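Local structure of beta-N-acetylhexosaminidase (Bacteroides fragilis, 4PYS) at residues S105-N110 with E485-S490; Y285-G290 with V357-N362; Y346-S351 with V375-P380. The protein probably hydrolyses terminal, non-reducing N-acetylhexosamine residues from glycoconjugates, as a family 20 glycoside hydrolase. All blocks are in the same frame, centred on the assembly; numbering follows the deposited sequence.

Interaction 1 (S105-N110 with E485-S490)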
loop_
_atom_site.group_PDB
_atom_site.type_symbol
_atom_site.label_atom_id
_atom_site.label_comp_id
_atom_site.label_asym_id
_atom_site.label_seq_id
_atom_site.Cartn_x
_atom_site.Cartn_y
_atom_site.Cartn_z
ATOM N N SER A 105 10.695 -10.159 11.792
ATOM C CA SER A 105 11.454 -11.404 11.655
ATOM C C SER A 105 11.474 -12.228 12.951
ATOM O O SER A 105 11.342 -13.455 12.907
ATOM C CB SER A 105 12.880 -11.133 11.155
ATOM O OG SER A 105 12.851 -10.703 9.802
ATOM N N LEU A 106 11.638 -11.565 14.093
ATOM C CA LEU A 106 11.633 -12.266 15.379
ATOM C C LEU A 106 10.297 -12.973 15.601
ATOM O O LEU A 106 10.254 -14.079 16.148
ATOM C CB LEU A 106 11.921 -11.299 16.538
ATOM C CG LEU A 106 13.367 -10.820 16.695
ATOM C CD1 LEU A 106 13.461 -9.726 17.760
ATOM C CD2 LEU A 106 14.280 -11.988 17.052
ATOM N N ARG A 107 9.201 -12.340 15.178
ATOM C CA ARG A 107 7.874 -12.959 15.284
ATOM C C ARG A 107 7.842 -14.329 14.630
ATOM O O ARG A 107 7.277 -15.279 15.180
ATOM C CB ARG A 107 6.831 -12.109 14.562
ATOM C CG ARG A 107 6.330 -10.910 15.298
ATOM C CD ARG A 107 5.301 -10.195 14.418
ATOM N NE ARG A 107 3.997 -10.861 14.390
ATOM C CZ ARG A 107 2.992 -10.469 13.606
ATOM N NH1 ARG A 107 3.162 -9.439 12.787
ATOM N NH2 ARG A 107 1.823 -11.096 13.645
ATOM N N GLN A 108 8.430 -14.418 13.435
ATOM C CA GLN A 108 8.434 -15.661 12.673
ATOM C C GLN A 108 9.555 -16.611 13.071
ATOM O O GLN A 108 9.484 -17.803 12.787
ATOM C CB GLN A 108 8.519 -15.361 11.175
ATOM C CG GLN A 108 7.265 -14.683 10.658
ATOM C CD GLN A 108 7.268 -14.495 9.158
ATOM O OE1 GLN A 108 7.732 -15.359 8.410
ATOM N NE2 GLN A 108 6.746 -13.365 8.708
ATOM N N TRP A 109 10.586 -16.089 13.727
ATOM C CA TRP A 109 11.733 -16.906 14.083
ATOM C C TRP A 109 11.492 -17.675 15.388
ATOM O O TRP A 109 12.071 -18.732 15.606
ATOM C CB TRP A 109 13.000 -16.035 14.169
ATOM C CG TRP A 109 14.269 -16.833 14.220
ATOM C CD1 TRP A 109 15.122 -16.960 15.282
ATOM C CD2 TRP A 109 14.833 -17.611 13.156
ATOM N NE1 TRP A 109 16.178 -17.776 14.943
ATOM C CE2 TRP A 109 16.018 -18.193 13.644
ATOM C CE3 TRP A 109 14.443 -17.877 11.836
ATOM C CZ2 TRP A 109 16.825 -19.029 12.852
ATOM C CZ3 TRP A 109 15.242 -18.701 11.054
ATOM C CH2 TRP A 109 16.415 -19.269 11.563
ATOM N N ASN A 110 10.633 -17.133 16.248
ATOM C CA ASN A 110 10.205 -17.836 17.454
ATOM C C ASN A 110 9.631 -19.207 17.084
ATOM O O ASN A 110 8.779 -19.298 16.193
ATOM C CB ASN A 110 9.142 -16.989 18.164
ATOM C CG ASN A 110 8.526 -17.691 19.358
ATOM O OD1 ASN A 110 9.183 -18.469 20.046
ATOM N ND2 ASN A 110 7.245 -17.424 19.603
ATOM N N GLU A 485 -2.293 -17.995 9.182
ATOM C CA GLU A 485 -3.702 -18.121 9.538
ATOM C C GLU A 485 -3.937 -17.771 10.996
ATOM O O GLU A 485 -4.956 -17.170 11.338
ATOM C CB GLU A 485 -4.255 -19.519 9.185
ATOM C CG GLU A 485 -4.279 -19.711 7.669
ATOM C CD GLU A 485 -5.165 -20.854 7.196
ATOM O OE1 GLU A 485 -5.899 -21.451 8.023
ATOM O OE2 GLU A 485 -5.122 -21.129 5.968
ATOM N N GLN A 486 -2.980 -18.115 11.855
ATOM C CA GLN A 486 -3.105 -17.800 13.276
ATOM C C GLN A 486 -2.995 -16.300 13.535
ATOM O O GLN A 486 -3.386 -15.838 14.610
ATOM C CB GLN A 486 -2.051 -18.548 14.085
ATOM C CG GLN A 486 -2.325 -20.052 14.178
ATOM C CD GLN A 486 -1.233 -20.805 14.913
ATOM O OE1 GLN A 486 -0.072 -20.388 14.929
ATOM N NE2 GLN A 486 -1.598 -21.917 15.522
ATOM N N GLN A 487 -2.458 -15.553 12.571
ATOM C CA GLN A 487 -2.401 -14.095 12.696
ATOM C C GLN A 487 -3.676 -13.459 12.154
ATOM O O GLN A 487 -3.831 -12.236 12.216
ATOM C CB GLN A 487 -1.186 -13.503 11.979
ATOM C CG GLN A 487 0.119 -14.243 12.245
ATOM C CD GLN A 487 0.365 -14.487 13.716
ATOM O OE1 GLN A 487 0.352 -13.553 14.531
ATOM N NE2 GLN A 487 0.576 -15.754 14.077
ATOM N N GLY A 488 -4.579 -14.286 11.621
ATOM C CA GLY A 488 -5.887 -13.825 11.179
ATOM C C GLY A 488 -6.092 -13.775 9.671
ATOM O O GLY A 488 -7.114 -13.263 9.207
ATOM N N TYR A 489 -5.148 -14.315 8.908
ATOM C CA TYR A 489 -5.226 -14.232 7.449
ATOM C C TYR A 489 -5.572 -15.572 6.806
ATOM O O TYR A 489 -4.720 -16.457 6.713
ATOM C CB TYR A 489 -3.923 -13.683 6.886
ATOM C CG TYR A 489 -3.590 -12.356 7.525
ATOM C CD1 TYR A 489 -4.227 -11.190 7.109
ATOM C CD2 TYR A 489 -2.691 -12.277 8.578
ATOM C CE1 TYR A 489 -3.949 -9.968 7.713
ATOM C CE2 TYR A 489 -2.407 -11.058 9.187
ATOM C CZ TYR A 489 -3.042 -9.912 8.743
ATOM O OH TYR A 489 -2.772 -8.697 9.354
ATOM N N SER A 490 -6.815 -15.696 6.347
ATOM C CA SER A 490 -7.278 -16.904 5.656
ATOM C C SER A 490 -6.666 -16.979 4.263
ATOM O O SER A 490 -6.494 -15.957 3.611
ATOM C CB SER A 490 -8.806 -16.899 5.535
ATOM O OG SER A 490 -9.428 -16.795 6.800
HETATM O O HOH W 1 3.132 -12.833 16.286
#

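Interaction 2 (Y285-G290 with V357-N362). With FMT (formic acid), chain I.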
loop_
_atom_site.group_PDB
_atom_site.type_symbol
_atom_site.label_atom_id
_atom_site.label_comp_id
_atom_site.label_asym_id
_atom_site.label_seq_id
_atom_site.Cartn_x
_atom_site.Cartn_y
_atom_site.Cartn_z
ATOM N N TYR A 285 4.059 11.484 0.010
ATOM C CA TYR A 285 3.385 11.181 -1.247
ATOM C C TYR A 285 1.865 11.270 -1.124
ATOM O O TYR A 285 1.264 10.686 -0.213
ATOM C CB TYR A 285 3.709 9.747 -1.665
ATOM C CG TYR A 285 5.157 9.532 -1.987
ATOM C CD1 TYR A 285 5.629 9.720 -3.276
ATOM C CD2 TYR A 285 6.051 9.116 -1.009
ATOM C CE1 TYR A 285 6.952 9.517 -3.585
ATOM C CE2 TYR A 285 7.383 8.906 -1.312
ATOM C CZ TYR A 285 7.828 9.114 -2.600
ATOM O OH TYR A 285 9.156 8.913 -2.921
ATOM N N ILE A 286 1.239 11.966 -2.066
ATOM C CA ILE A 286 -0.227 12.000 -2.135
ATOM C C ILE A 286 -0.627 11.545 -3.527
ATOM O O ILE A 286 -0.078 12.041 -4.516
ATOM C CB ILE A 286 -0.757 13.433 -1.927
ATOM C CG1 ILE A 286 -0.213 14.037 -0.627
ATOM C CG2 ILE A 286 -2.290 13.452 -1.953
ATOM C CD1 ILE A 286 -0.792 13.416 0.647
ATOM N N HIS A 287 -1.578 10.619 -3.614
ATOM C CA HIS A 287 -1.977 10.061 -4.901
ATOM C C HIS A 287 -3.186 10.855 -5.398
ATOM O O HIS A 287 -4.157 11.016 -4.664
ATOM C CB HIS A 287 -2.364 8.593 -4.727
ATOM C CG HIS A 287 -2.287 7.778 -5.984
ATOM N ND1 HIS A 287 -2.984 8.098 -7.132
ATOM C CD2 HIS A 287 -1.619 6.630 -6.260
ATOM C CE1 HIS A 287 -2.728 7.200 -8.067
ATOM N NE2 HIS A 287 -1.907 6.295 -7.561
ATOM N N LEU A 288 -3.126 11.354 -6.626
ATOM C CA LEU A 288 -4.226 12.159 -7.163
ATOM C C LEU A 288 -4.991 11.430 -8.267
ATOM O O LEU A 288 -5.773 12.044 -8.994
ATOM C CB LEU A 288 -3.712 13.506 -7.679
ATOM C CG LEU A 288 -3.090 14.418 -6.622
ATOM C CD1 LEU A 288 -2.606 15.725 -7.248
ATOM C CD2 LEU A 288 -4.081 14.687 -5.482
ATOM N N GLY A 289 -4.784 10.123 -8.384
ATOM C CA GLY A 289 -5.436 9.357 -9.435
ATOM C C GLY A 289 -5.041 9.817 -10.825
ATOM O O GLY A 289 -3.907 9.640 -11.251
ATOM N N GLY A 290 -5.978 10.414 -11.547
ATOM C CA GLY A 290 -5.657 10.980 -12.842
ATOM C C GLY A 290 -5.906 10.056 -14.018
ATOM O O GLY A 290 -5.691 10.442 -15.166
ATOM N N VAL A 357 5.072 11.506 -9.608
ATOM C CA VAL A 357 5.437 10.090 -9.643
ATOM C C VAL A 357 4.344 9.373 -10.435
ATOM O O VAL A 357 3.162 9.721 -10.319
ATOM C CB VAL A 357 5.533 9.512 -8.213
ATOM C CG1 VAL A 357 5.797 8.003 -8.232
ATOM C CG2 VAL A 357 6.619 10.243 -7.427
ATOM N N ILE A 358 4.738 8.400 -11.252
ATOM C CA ILE A 358 3.802 7.667 -12.106
ATOM C C ILE A 358 3.587 6.232 -11.622
ATOM O O ILE A 358 4.548 5.487 -11.429
ATOM C CB ILE A 358 4.315 7.626 -13.567
ATOM C CG1 ILE A 358 4.428 9.046 -14.139
ATOM C CG2 ILE A 358 3.405 6.766 -14.428
ATOM C CD1 ILE A 358 3.121 9.828 -14.154
ATOM N N GLN A 359 2.331 5.837 -11.436
ATOM C CA GLN A 359 2.038 4.463 -11.047
ATOM C C GLN A 359 1.608 3.690 -12.286
ATOM O O GLN A 359 0.535 3.924 -12.842
ATOM C CB GLN A 359 0.969 4.395 -9.955
ATOM C CG GLN A 359 0.774 2.982 -9.413
ATOM C CD GLN A 359 0.179 2.962 -8.013
ATOM O OE1 GLN A 359 -0.305 3.979 -7.516
ATOM N NE2 GLN A 359 0.210 1.799 -7.377
ATOM N N TRP A 360 2.493 2.804 -12.730
ATOM C CA TRP A 360 2.339 2.052 -13.972
ATOM C C TRP A 360 1.446 0.850 -13.702
ATOM O O TRP A 360 1.765 0.029 -12.840
ATOM C CB TRP A 360 3.732 1.616 -14.432
ATOM C CG TRP A 360 3.796 0.621 -15.555
ATOM C CD1 TRP A 360 2.991 0.546 -16.658
ATOM C CD2 TRP A 360 4.738 -0.447 -15.670
ATOM N NE1 TRP A 360 3.384 -0.517 -17.452
ATOM C CE2 TRP A 360 4.453 -1.138 -16.864
ATOM C CE3 TRP A 360 5.796 -0.888 -14.868
ATOM C CZ2 TRP A 360 5.196 -2.254 -17.278
ATOM C CZ3 TRP A 360 6.532 -1.998 -15.282
ATOM C CH2 TRP A 360 6.224 -2.664 -16.474
ATOM N N TRP A 361 0.324 0.743 -14.414
ATOM C CA TRP A 361 -0.670 -0.278 -14.047
ATOM C C TRP A 361 -1.275 -1.105 -15.190
ATOM O O TRP A 361 -1.583 -2.282 -14.995
ATOM C CB TRP A 361 -1.809 0.342 -13.229
ATOM C CG TRP A 361 -2.770 1.142 -14.064
ATOM C CD1 TRP A 361 -2.694 2.476 -14.353
ATOM C CD2 TRP A 361 -3.971 0.660 -14.692
ATOM N NE1 TRP A 361 -3.770 2.851 -15.136
ATOM C CE2 TRP A 361 -4.566 1.754 -15.354
ATOM C CE3 TRP A 361 -4.597 -0.591 -14.758
ATOM C CZ2 TRP A 361 -5.761 1.631 -16.081
ATOM C CZ3 TRP A 361 -5.779 -0.711 -15.481
ATOM C CH2 TRP A 361 -6.348 0.391 -16.130
ATOM N N ASN A 362 -1.487 -0.510 -16.361
ATOM C CA ASN A 362 -2.246 -1.239 -17.381
ATOM C C ASN A 362 -1.384 -2.032 -18.364
ATOM O O ASN A 362 -1.303 -1.695 -19.544
ATOM C CB ASN A 362 -3.220 -0.319 -18.130
ATOM C CG ASN A 362 -4.300 -1.093 -18.859
ATOM O OD1 ASN A 362 -4.273 -2.326 -18.904
ATOM N ND2 ASN A 362 -5.258 -0.376 -19.435
HETATM C C FMT I . -0.205 2.488 -17.292
HETATM O O1 FMT I . -1.170 1.966 -17.829
HETATM O O2 FMT I . -0.259 3.061 -16.211
#

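Interaction 3 (Y346-S351 with V375-P380). With FMT (formic acid), chain I.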
loop_
_atom_site.group_PDB
_atom_site.type_symbol
_atom_site.label_atom_id
_atom_site.label_comp_id
_atom_site.label_asym_id
_atom_site.label_seq_id
_atom_site.Cartn_x
_atom_site.Cartn_y
_atom_site.Cartn_z
ATOM N N TYR A 346 0.103 8.630 -21.395
ATOM C CA TYR A 346 0.090 7.813 -22.608
ATOM C C TYR A 346 0.431 8.697 -23.794
ATOM O O TYR A 346 1.165 8.290 -24.694
ATOM C CB TYR A 346 -1.280 7.174 -22.832
ATOM C CG TYR A 346 -1.573 5.971 -21.962
ATOM C CD1 TYR A 346 -0.576 5.359 -21.211
ATOM C CD2 TYR A 346 -2.855 5.439 -21.907
ATOM C CE1 TYR A 346 -0.856 4.255 -20.418
ATOM C CE2 TYR A 346 -3.141 4.341 -21.127
ATOM C CZ TYR A 346 -2.141 3.755 -20.385
ATOM O OH TYR A 346 -2.447 2.666 -19.610
ATOM N N LYS A 347 -0.099 9.916 -23.776
ATOM C CA LYS A 347 0.162 10.889 -24.830
ATOM C C LYS A 347 0.915 12.087 -24.265
ATOM O O LYS A 347 0.610 12.565 -23.172
ATOM C CB LYS A 347 -1.151 11.357 -25.462
ATOM C CG LYS A 347 -1.887 10.281 -26.247
ATOM N N ASP A 348 1.902 12.565 -25.012
ATOM C CA ASP A 348 2.657 13.744 -24.609
ATOM C C ASP A 348 1.754 14.975 -24.622
ATOM O O ASP A 348 0.687 14.967 -25.235
ATOM C CB ASP A 348 3.850 13.959 -25.537
ATOM C CG ASP A 348 4.737 12.733 -25.638
ATOM O OD1 ASP A 348 4.853 11.995 -24.636
ATOM O OD2 ASP A 348 5.317 12.505 -26.720
ATOM N N GLY A 349 2.179 16.029 -23.938
ATOM C CA GLY A 349 1.407 17.257 -23.901
ATOM C C GLY A 349 1.925 18.184 -22.828
ATOM O O GLY A 349 3.136 18.247 -22.596
ATOM N N TYR A 350 1.009 18.899 -22.178
ATOM C CA TYR A 350 1.356 19.818 -21.100
ATOM C C TYR A 350 2.242 19.104 -20.090
ATOM O O TYR A 350 1.900 18.025 -19.607
ATOM C CB TYR A 350 0.095 20.352 -20.420
ATOM C CG TYR A 350 0.355 21.564 -19.560
ATOM C CD1 TYR A 350 0.740 21.427 -18.234
ATOM C CD2 TYR A 350 0.230 22.846 -20.081
ATOM C CE1 TYR A 350 0.988 22.533 -17.450
ATOM C CE2 TYR A 350 0.472 23.959 -19.303
ATOM C CZ TYR A 350 0.851 23.795 -17.988
ATOM O OH TYR A 350 1.097 24.899 -17.206
ATOM N N SER A 351 3.394 19.691 -19.792
ATOM C CA SER A 351 4.376 18.990 -18.979
ATOM C C SER A 351 4.094 19.072 -17.484
ATOM O O SER A 351 3.782 20.135 -16.943
ATOM C CB SER A 351 5.796 19.463 -19.285
ATOM O OG SER A 351 6.734 18.529 -18.780
ATOM N N VAL A 375 9.992 7.325 -18.201
ATOM C CA VAL A 375 11.444 7.474 -18.329
ATOM C C VAL A 375 11.831 8.604 -19.301
ATOM O O VAL A 375 12.783 9.339 -19.041
ATOM C CB VAL A 375 12.188 6.142 -18.680
ATOM C CG1 VAL A 375 11.646 4.985 -17.875
ATOM C CG2 VAL A 375 12.137 5.833 -20.170
ATOM N N ARG A 376 11.083 8.757 -20.398
ATOM C CA ARG A 376 11.340 9.823 -21.376
ATOM C C ARG A 376 11.218 11.198 -20.739
ATOM O O ARG A 376 11.886 12.141 -21.151
ATOM C CB ARG A 376 10.350 9.755 -22.547
ATOM C CG ARG A 376 10.572 8.630 -23.552
ATOM C CD ARG A 376 9.461 8.598 -24.610
ATOM N NE ARG A 376 9.447 9.792 -25.450
ATOM C CZ ARG A 376 8.615 10.821 -25.294
ATOM N NH1 ARG A 376 8.687 11.862 -26.114
ATOM N NH2 ARG A 376 7.711 10.813 -24.323
ATOM N N HIS A 377 10.347 11.303 -19.742
ATOM C CA HIS A 377 10.046 12.582 -19.105
ATOM C C HIS A 377 10.703 12.712 -17.735
ATOM O O HIS A 377 10.460 13.684 -17.016
ATOM C CB HIS A 377 8.529 12.751 -18.963
ATOM C CG HIS A 377 7.828 13.063 -20.249
ATOM N ND1 HIS A 377 7.873 14.309 -20.839
ATOM C CD2 HIS A 377 7.055 12.294 -21.055
ATOM C CE1 HIS A 377 7.167 14.292 -21.956
ATOM N NE2 HIS A 377 6.659 13.082 -22.109
ATOM N N ASN A 378 11.510 11.718 -17.372
ATOM C CA ASN A 378 12.221 11.711 -16.090
ATOM C C ASN A 378 11.304 11.645 -14.854
ATOM O O ASN A 378 11.632 12.214 -13.812
ATOM C CB ASN A 378 13.143 12.935 -15.999
ATOM C CG ASN A 378 14.343 12.707 -15.100
ATOM O OD1 ASN A 378 15.071 11.724 -15.249
ATOM N ND2 ASN A 378 14.565 13.630 -14.169
ATOM N N TYR A 379 10.160 10.967 -14.975
ATOM C CA TYR A 379 9.258 10.772 -13.840
ATOM C C TYR A 379 9.600 9.460 -13.147
ATOM O O TYR A 379 9.723 8.430 -13.808
ATOM C CB TYR A 379 7.792 10.671 -14.293
ATOM C CG TYR A 379 7.235 11.845 -15.084
ATOM C CD1 TYR A 379 7.617 13.151 -14.809
ATOM C CD2 TYR A 379 6.296 11.634 -16.091
ATOM C CE1 TYR A 379 7.092 14.219 -15.534
ATOM C CE2 TYR A 379 5.766 12.688 -16.818
ATOM C CZ TYR A 379 6.169 13.980 -16.538
ATOM O OH TYR A 379 5.646 15.035 -17.259
ATOM N N PRO A 380 9.728 9.481 -11.809
ATOM C CA PRO A 380 9.860 8.219 -11.061
ATOM C C PRO A 380 8.623 7.346 -11.236
ATOM O O PRO A 380 7.531 7.878 -11.463
ATOM C CB PRO A 380 9.956 8.680 -9.602
ATOM C CG PRO A 380 10.383 10.110 -9.666
ATOM C CD PRO A 380 9.797 10.662 -10.932
HETATM C C FMT I . -0.205 2.488 -17.292
HETATM O O1 FMT I . -1.170 1.966 -17.829
HETATM O O2 FMT I . -0.259 3.061 -16.211
HETATM O O HOH W 2 3.268 15.540 -19.397
#

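Interaction 1 (S105-N110 with E485-S490)
Arg107, on helix 96-109 of the small N-terminal family 20 domain, meets Gln487 at the end of helix 470-486, a helix late in the chain. Along the second segment, Glu485 belongs to the last turn of that helix and turns its carboxylate back to Gln481, while its carbonyl O accepts the N-H of Gly488. Gln487 follows and makes the whole contact from this side. Its chain bends at chi2 (-49°), which brings the amide oxygen round to the arginine, while NE2 is held by the carbonyl O of Trp483 one turn back. Gly488 then leaves the helix with positive phi in a Schellman motif, and Tyr489 runs on to helix 146-158, where its hydroxyl bonds to Lys151 O.

From the other side Arg107 reaches across some 10.7 Å between its CA and that of Gln487. Its guanidinium is steered by Gln104 OE1, which takes NH1, and the side chain also packs on Trp483 and Met158. The side chains pass alongside, heading opposite ways, with guanidinium and amide planes 71° apart. Gln487 OE1 lies at the guanidinium edge, in its plane, yet NH2 stands above the amide's carbonyl plane. The hydrogen bond is bent as well, 139° at the hydrogen, with Arg107 NH2 and Gln487 OE1 3.0 Å apart; one water accepts from Arg107 NE at 2.9 Å and donates weakly to Gln487 OE1.

Interaction 2 (Y285-G290 with V357-N362)
The imidazole of His287 and the phenol of Tyr285 both meet strand 356-360 at their edges. Gln359 OE1 lies in the imidazole plane beside NE2, and Gly289 N lies in the same plane at ND1; Trp341 and His165 bring further rings up to this histidine. At the Tyr285 edge sits a methyl, Val357 CG2, 3.9 Å from CE1. Trp361 carries Asn362 CB over the centre of one face and O1 of a formic acid molecule, probably from the crystallisation liquor, offset toward the rim of that face.

Both segments begin on strands of the catalytic (beta/alpha)8-type barrel. Strand 337-341 runs between them, so side chains make the contact by reaching past it. Gln359, with CG anti to its backbone N (chi1 -173°) and an extended chain, crosses His287 at about a right angle. His287 NE2 donates to Gln359 OE1 at 2.8 Å (133° at the hydrogen), and Ser432 OG takes up the amide's NE2. His287 to Gly290 open the H-x-G-G-D-E signature of family 20, which, as in relatives, probably carries the catalytic acid.

Because Gly289 N donates to His287 ND1 at 3.0 Å, that nitrogen accepts and NE2 donates, and the two bonds fix the ring's rotation.

Interaction 3 (Y346-S351 with V375-P380)
Residues 348-351 of an irregular loop and residues 376-379, where helix 369-376 ends, run 45° apart, and the segments come nearest at Ser351 and His377, whose CA atoms are 8.6 Å apart. This is a surface contact on the catalytic barrel, joining a loop that follows strand 337-341 to the helix end that leads into strand 381-383. The helix closes in a Schellman motif: Asn378 takes positive phi and its N bonds back to Val375 O, and the chain then turns inward through Tyr379.

Asp348 carries the polar side of the contact. Its carboxylate oxygen OD1 accepts from two donors that reach it from the same face of its plane. One is His377 NE2, 3.3 Å from Asp348 OD1 and almost straight at 176°. This oxygen lies in the imidazole plane, at the ring edge, whereas the histidine stands well above the carboxylate plane. The other is Arg376 NH2, which forms a salt bridge with Asp348 OD1 at 3.1 Å, on its syn side but tilted out of plane. Arg376 gets there by a bend at chi3 (65°), and its guanidinium is turned only slightly from the carboxylate plane. Since His377 points its NE2-H at a carboxylate, the negative charge probably favours keeping that proton.

Beneath this pair the contact turns inward. His377 CB rests over one face of the Tyr379 ring, offset toward its rim, and Tyr379 OH receives the N-H of Leu352. Ser351 OG comes no closer to that hydroxyl than 4.0 Å. A water links the segments at another point, donating to Tyr350 O at 2.8 Å and lying 3.2 Å from Tyr379 OH.

In the fold
Interactions 2 and 3 sit on the same side of the chain's centre, about 13 Å apart between centres, and interlock along the chain. The strand of 357-362 continues beside Pro380, with Ile358 N probably bonded to Pro380 O, and one formic acid molecule touches both contacts. Interaction 2 is buried in the barrel and relies on a histidine-to-amide hydrogen bond with an apolar edge contact; interaction 3, at the surface, has charged partners and a water bridge. Interaction 1 lies about 42 Å from interaction 3 between centres, on the opposite side of the chain's centre. It is a small, partly buried polar bond joining the N-terminal domain to a late helix, and its chain loop encloses both others.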